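Local coordinates for YkuI protein (Bacillus subtilis, PDB 2BAS), which binds the second messenger cyclic di-GMP through its EAL domain and is probably a phosphodiesterase that cleaves it, at residues Asp36-Tyr41 and Gly60-Asp65; Asp98-Ala103 and Glu262-Arg267. All coordinates share one frame; numbering follows the deposited sequence.

Interaction 1 (Asp36-Tyr41 and Gly60-Asp65); sequences DDVLPY and GRILAD
Leu39 and Arg61 form an antiparallel hydrogen-bonded pair that ties two strands together. Leu39 N donates to Arg61 O (2.9 Å, 173° at the hydrogen), while Arg61 N returns a bond to Leu39 O, also 2.9 Å but more bent. The two short segments run at 134° to each other, well short of the 180° of an exactly antiparallel pair, which shows a marked twist. Leu39, Arg61 and Tyr41 pack closely, whereas Asp37 and Leu63 at the other end meet only loosely. Leu39 has CG between its backbone N and carbonyl carbon (chi1 71°), and this brings CD2 over the opposing backbone, 3.5 Å from Arg61 O and 3.9 Å from Arg61 CB. Branched, apolar Val38 and Ile62 suit the other face of the sheet, which is buried: Val38 CG2 lies 3.9 Å from Ile62 CD1, and helix 82-100 covers Val38 and Pro40 through Ile92. Further along, the aliphatic part of Arg61 crosses Tyr41 at about a right angle, CG sitting 4.2 Å from the ring centroid in an off-centre CH-pi contact. A bend at chi2 then turns the rest of the arginine back toward its own strand, where Arg61 NH2 donates to Gly60 O at 3.2 Å, the acceptor lying in the guanidinium plane. A long arginine thus offers methylenes to the ring and still anchors its charged end. At the sparser end, Asp37 CB approaches Leu63 O to 3.4 Å, and the polar aspartate suits this partly exposed margin. The paired segments are the distal ends of a twisted beta hairpin, strands 38-47 and 53-64, whose first strand runs antiparallel to its neighbours, as in the modified TIM barrel of EAL domains.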
loop_
_atom_site.group_PDB
_atom_site.type_symbol
_atom_site.label_atom_id
_atom_site.label_comp_id
_atom_site.label_asym_id
_atom_site.label_seq_id
_atom_site.Cartn_x
_atom_site.Cartn_y
_atom_site.Cartn_z
ATOM N N ASP A 36 -29.030 6.174 -35.520
ATOM C CA ASP A 36 -29.147 4.799 -36.029
ATOM C C ASP A 36 -27.827 4.146 -36.487
ATOM O O ASP A 36 -27.690 2.924 -36.416
ATOM C CB ASP A 36 -30.193 4.728 -37.148
ATOM C CG ASP A 36 -31.581 5.125 -36.671
ATOM O OD1 ASP A 36 -31.967 4.733 -35.541
ATOM O OD2 ASP A 36 -32.289 5.832 -37.425
ATOM N N ASP A 37 -26.870 4.952 -36.954
ATOM C CA ASP A 37 -25.564 4.439 -37.392
ATOM C C ASP A 37 -24.689 4.023 -36.210
ATOM O O ASP A 37 -23.731 3.267 -36.365
ATOM C CB ASP A 37 -24.818 5.484 -38.232
ATOM C CG ASP A 37 -25.484 5.757 -39.577
ATOM O OD1 ASP A 37 -26.054 4.823 -40.188
ATOM O OD2 ASP A 37 -25.418 6.918 -40.034
ATOM N N VAL A 38 -25.031 4.541 -35.034
ATOM C CA VAL A 38 -24.324 4.257 -33.786
ATOM C C VAL A 38 -24.297 2.754 -33.489
ATOM O O VAL A 38 -25.288 2.047 -33.723
ATOM C CB VAL A 38 -24.969 5.047 -32.620
ATOM C CG1 VAL A 38 -24.627 4.445 -31.284
ATOM C CG2 VAL A 38 -24.547 6.505 -32.683
ATOM N N LEU A 39 -23.160 2.277 -32.988
ATOM C CA LEU A 39 -22.992 0.861 -32.710
ATOM C C LEU A 39 -21.967 0.594 -31.603
ATOM O O LEU A 39 -21.076 1.417 -31.372
ATOM C CB LEU A 39 -22.595 0.112 -33.998
ATOM C CG LEU A 39 -21.204 0.296 -34.627
ATOM C CD1 LEU A 39 -21.019 -0.662 -35.794
ATOM C CD2 LEU A 39 -20.934 1.746 -35.069
ATOM N N PRO A 40 -22.103 -0.552 -30.901
ATOM C CA PRO A 40 -21.070 -0.964 -29.959
ATOM C C PRO A 40 -19.901 -1.691 -30.623
ATOM O O PRO A 40 -20.091 -2.439 -31.574
ATOM C CB PRO A 40 -21.814 -1.924 -29.027
ATOM C CG PRO A 40 -22.881 -2.521 -29.873
ATOM C CD PRO A 40 -23.245 -1.491 -30.908
ATOM N N TYR A 41 -18.697 -1.436 -30.129
ATOM C CA TYR A 41 -17.540 -2.251 -30.448
ATOM C C TYR A 41 -17.143 -2.986 -29.179
ATOM O O TYR A 41 -17.703 -2.725 -28.106
ATOM C CB TYR A 41 -16.392 -1.388 -30.946
ATOM C CG TYR A 41 -16.174 -1.453 -32.430
ATOM C CD1 TYR A 41 -17.250 -1.431 -33.319
ATOM C CD2 TYR A 41 -14.882 -1.514 -32.952
ATOM C CE1 TYR A 41 -17.042 -1.480 -34.694
ATOM C CE2 TYR A 41 -14.660 -1.559 -34.327
ATOM C CZ TYR A 41 -15.747 -1.544 -35.187
ATOM O OH TYR A 41 -15.531 -1.591 -36.545
ATOM N N GLY A 60 -18.147 2.524 -27.384
ATOM C CA GLY A 60 -19.077 3.286 -28.230
ATOM C C GLY A 60 -18.503 3.771 -29.552
ATOM O O GLY A 60 -17.439 4.381 -29.578
ATOM N N ARG A 61 -19.208 3.509 -30.653
ATOM C CA ARG A 61 -18.736 3.930 -31.979
ATOM C C ARG A 61 -19.854 4.469 -32.855
ATOM O O ARG A 61 -21.038 4.246 -32.589
ATOM C CB ARG A 61 -18.040 2.774 -32.734
ATOM C CG ARG A 61 -16.751 2.230 -32.133
ATOM C CD ARG A 61 -15.594 3.216 -32.228
ATOM N NE ARG A 61 -14.313 2.623 -31.818
ATOM C CZ ARG A 61 -13.850 2.586 -30.563
ATOM N NH1 ARG A 61 -12.669 2.033 -30.299
ATOM N NH2 ARG A 61 -14.562 3.094 -29.567
ATOM N N ILE A 62 -19.454 5.163 -33.919
ATOM C CA ILE A 62 -20.377 5.651 -34.937
ATOM C C ILE A 62 -19.772 5.508 -36.345
ATOM O O ILE A 62 -18.600 5.839 -36.579
ATOM C CB ILE A 62 -20.861 7.118 -34.643
ATOM C CG1 ILE A 62 -22.038 7.505 -35.550
ATOM C CG2 ILE A 62 -19.716 8.133 -34.753
ATOM C CD1 ILE A 62 -22.725 8.808 -35.179
ATOM N N LEU A 63 -20.578 4.970 -37.263
ATOM C CA LEU A 63 -20.238 4.906 -38.684
ATOM C C LEU A 63 -20.652 6.216 -39.349
ATOM O O LEU A 63 -21.837 6.482 -39.546
ATOM C CB LEU A 63 -20.924 3.720 -39.370
ATOM C CG LEU A 63 -20.728 3.590 -40.885
ATOM C CD1 LEU A 63 -19.255 3.498 -41.249
ATOM C CD2 LEU A 63 -21.484 2.389 -41.433
ATOM N N ALA A 64 -19.657 7.031 -39.670
ATOM C CA ALA A 64 -19.884 8.330 -40.269
ATOM C C ALA A 64 -18.964 8.489 -41.460
ATOM O O ALA A 64 -17.754 8.237 -41.362
ATOM C CB ALA A 64 -19.645 9.434 -39.258
ATOM N N ASP A 65 -19.557 8.893 -42.582
ATOM C CA ASP A 65 -18.854 9.065 -43.853
ATOM C C ASP A 65 -17.966 7.859 -44.174
ATOM O O ASP A 65 -16.789 8.008 -44.510
ATOM C CB ASP A 65 -18.075 10.392 -43.880
ATOM C CG ASP A 65 -18.970 11.609 -43.600
ATOM O OD1 ASP A 65 -19.565 11.679 -42.500
ATOM O OD2 ASP A 65 -19.070 12.499 -44.475
#

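Interaction 2 (Asp98-Ala103 and Glu262-Arg267)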
loop_
_atom_site.group_PDB
_atom_site.type_symbol
_atom_site.label_atom_id
_atom_site.label_comp_id
_atom_site.label_asym_id
_atom_site.label_seq_id
_atom_site.Cartn_x
_atom_site.Cartn_y
_atom_site.Cartn_z
ATOM N N ASP A 98 -27.851 -7.178 -26.483
ATOM C CA ASP A 98 -28.470 -8.024 -27.498
ATOM C C ASP A 98 -27.426 -8.992 -28.075
ATOM O O ASP A 98 -27.679 -10.194 -28.173
ATOM C CB ASP A 98 -29.141 -7.192 -28.609
ATOM C CG ASP A 98 -30.468 -6.555 -28.168
ATOM O OD1 ASP A 98 -30.803 -6.588 -26.967
ATOM O OD2 ASP A 98 -31.185 -6.009 -29.030
ATOM N N ARG A 99 -26.249 -8.473 -28.424
ATOM C CA ARG A 99 -25.172 -9.306 -28.962
ATOM C C ARG A 99 -24.741 -10.373 -27.958
ATOM O O ARG A 99 -24.568 -11.535 -28.333
ATOM C CB ARG A 99 -23.984 -8.449 -29.422
ATOM C CG ARG A 99 -22.773 -9.220 -29.936
ATOM C CD ARG A 99 -23.072 -10.056 -31.170
ATOM N NE ARG A 99 -22.297 -11.301 -31.169
ATOM C CZ ARG A 99 -21.223 -11.540 -31.922
ATOM N NH1 ARG A 99 -20.777 -10.625 -32.778
ATOM N NH2 ARG A 99 -20.599 -12.707 -31.829
ATOM N N PHE A 100 -24.591 -9.978 -26.690
ATOM C CA PHE A 100 -24.252 -10.912 -25.607
ATOM C C PHE A 100 -25.268 -12.051 -25.448
ATOM O O PHE A 100 -24.877 -13.197 -25.207
ATOM C CB PHE A 100 -24.070 -10.180 -24.270
ATOM C CG PHE A 100 -22.708 -9.556 -24.089
ATOM C CD1 PHE A 100 -22.525 -8.187 -24.246
ATOM C CD2 PHE A 100 -21.607 -10.337 -23.754
ATOM C CE1 PHE A 100 -21.260 -7.603 -24.075
ATOM C CE2 PHE A 100 -20.342 -9.763 -23.578
ATOM C CZ PHE A 100 -20.172 -8.396 -23.740
ATOM N N LEU A 101 -26.560 -11.742 -25.596
ATOM C CA LEU A 101 -27.625 -12.751 -25.503
ATOM C C LEU A 101 -27.439 -13.924 -26.479
ATOM O O LEU A 101 -28.086 -14.962 -26.334
ATOM C CB LEU A 101 -29.010 -12.123 -25.721
ATOM C CG LEU A 101 -29.817 -11.431 -24.615
ATOM C CD1 LEU A 101 -31.134 -10.933 -25.202
ATOM C CD2 LEU A 101 -30.092 -12.347 -23.433
ATOM N N GLU A 102 -26.559 -13.745 -27.465
ATOM C CA GLU A 102 -26.267 -14.777 -28.459
ATOM C C GLU A 102 -25.001 -15.564 -28.129
ATOM O O GLU A 102 -24.898 -16.746 -28.448
ATOM C CB GLU A 102 -26.145 -14.169 -29.864
ATOM C CG GLU A 102 -27.345 -13.329 -30.322
ATOM C CD GLU A 102 -28.665 -14.092 -30.332
ATOM O OE1 GLU A 102 -28.726 -15.213 -30.893
ATOM O OE2 GLU A 102 -29.653 -13.552 -29.791
ATOM N N ALA A 103 -24.043 -14.910 -27.483
ATOM C CA ALA A 103 -22.763 -15.542 -27.156
ATOM C C ALA A 103 -22.797 -16.411 -25.894
ATOM O O ALA A 103 -23.861 -16.711 -25.357
ATOM C CB ALA A 103 -21.679 -14.490 -27.050
ATOM N N GLU A 262 -15.673 -5.330 -33.843
ATOM C CA GLU A 262 -17.121 -5.375 -33.774
ATOM C C GLU A 262 -17.660 -6.777 -33.507
ATOM O O GLU A 262 -18.872 -6.953 -33.328
ATOM C CB GLU A 262 -17.723 -4.815 -35.070
ATOM C CG GLU A 262 -17.293 -5.529 -36.364
ATOM C CD GLU A 262 -15.990 -4.999 -36.977
ATOM O OE1 GLU A 262 -14.988 -4.789 -36.242
ATOM O OE2 GLU A 262 -15.972 -4.809 -38.218
ATOM N N THR A 263 -16.763 -7.768 -33.474
ATOM C CA THR A 263 -17.185 -9.161 -33.330
ATOM C C THR A 263 -16.441 -9.905 -32.225
ATOM O O THR A 263 -15.248 -9.687 -32.006
ATOM C CB THR A 263 -17.009 -9.952 -34.653
ATOM O OG1 THR A 263 -17.278 -9.099 -35.774
ATOM C CG2 THR A 263 -17.954 -11.151 -34.697
ATOM N N PHE A 264 -17.159 -10.791 -31.539
ATOM C CA PHE A 264 -16.556 -11.647 -30.539
ATOM C C PHE A 264 -15.575 -12.611 -31.191
ATOM O O PHE A 264 -15.763 -13.037 -32.332
ATOM C CB PHE A 264 -17.615 -12.403 -29.735
ATOM C CG PHE A 264 -18.480 -11.519 -28.879
ATOM C CD1 PHE A 264 -19.786 -11.882 -28.591
ATOM C CD2 PHE A 264 -18.002 -10.314 -28.374
ATOM C CE1 PHE A 264 -20.598 -11.072 -27.798
ATOM C CE2 PHE A 264 -18.810 -9.500 -27.593
ATOM C CZ PHE A 264 -20.108 -9.881 -27.304
ATOM N N LEU A 265 -14.525 -12.931 -30.447
ATOM C CA LEU A 265 -13.446 -13.777 -30.919
ATOM C C LEU A 265 -13.641 -15.182 -30.395
ATOM O O LEU A 265 -14.504 -15.417 -29.549
ATOM C CB LEU A 265 -12.115 -13.235 -30.387
ATOM C CG LEU A 265 -11.781 -11.762 -30.630
ATOM C CD1 LEU A 265 -10.578 -11.376 -29.821
ATOM C CD2 LEU A 265 -11.544 -11.492 -32.119
ATOM N N GLU A 266 -12.840 -16.115 -30.899
ATOM C CA GLU A 266 -12.776 -17.456 -30.329
ATOM C C GLU A 266 -12.239 -17.295 -28.906
ATOM O O GLU A 266 -11.335 -16.493 -28.659
ATOM C CB GLU A 266 -11.849 -18.354 -31.157
ATOM C CG GLU A 266 -12.304 -18.602 -32.603
ATOM C CD GLU A 266 -12.400 -17.322 -33.443
ATOM O OE1 GLU A 266 -11.652 -16.342 -33.125
ATOM O OE2 GLU A 266 -13.227 -17.295 -34.414
ATOM N N ARG A 267 -12.803 -18.037 -27.962
ATOM C CA ARG A 267 -12.428 -17.866 -26.565
ATOM C C ARG A 267 -10.988 -18.271 -26.234
ATOM O O ARG A 267 -10.422 -17.819 -25.233
ATOM C CB ARG A 267 -13.468 -18.491 -25.641
ATOM C CG ARG A 267 -14.758 -17.675 -25.662
ATOM C CD ARG A 267 -15.628 -17.889 -24.452
ATOM N NE ARG A 267 -14.961 -17.505 -23.216
ATOM C CZ ARG A 267 -15.558 -17.495 -22.032
ATOM N NH1 ARG A 267 -16.838 -17.826 -21.944
ATOM N NH2 ARG A 267 -14.882 -17.153 -20.944
#
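In the EAL barrel, Phe264 of the loop that follows strand 249-252 inserts its ring between Arg99, Phe100 and Ala103, near the C-terminal end of helix 82-100. Phe264 CZ stands over the centre of the Phe100 ring, 3.7 Å from Phe100 CE2; the planes meet obliquely at 48°. Small Ala103 leaves room for the ring's flank, its CB 3.6 Å from Phe264 CD1. Arg99 runs alongside in the opposite sense to Phe264: with CG anti to the backbone N (chi1 177°), its chain reaches across to the loop, CG lying 3.6 Å from Phe264 CE1. Phe264 CD1 lies over one face of the guanidinium, 3.4 Å from Arg99 NH2, while Thr263 CG2 sits at the guanidinium edge. Were Arg99 replaced by an alanine, one side of the Phe264 ring would probably lose its cover and the Thr263 methyl its contact with the guanidinium edge. Beyond the two segments, Tyr56 stacks on Phe264 and Tyr42 meets it edge-to-face. Made by apolar carbons and the flat guanidinium, without hydrogen bonds between the segments, the contact probably rests on shape and dispersion, with some contribution from the charged guanidinium beside the ring, rather than on directional bonds.

In the fold
From the N terminus, the chain enters strand 38-47, turns and comes back along strand 53-64; interaction 1 closes this local hairpin, with 18 residues between its segments. Strand 67-70 and helix 82-100 follow, and interaction 2 opens at the end of that helix. It closes after 158 intervening residues, once the chain has passed through the remaining barrel strands, in the loop that leads to the long helix 271-311. The two contacts therefore stand in series, neither nested nor crossed. Their centres are about 17 Å apart, yet they meet where Tyr41 packs against Glu262. Helix 82-100 links them too, packing on the hairpin and, near its C-terminal end, on the late loop.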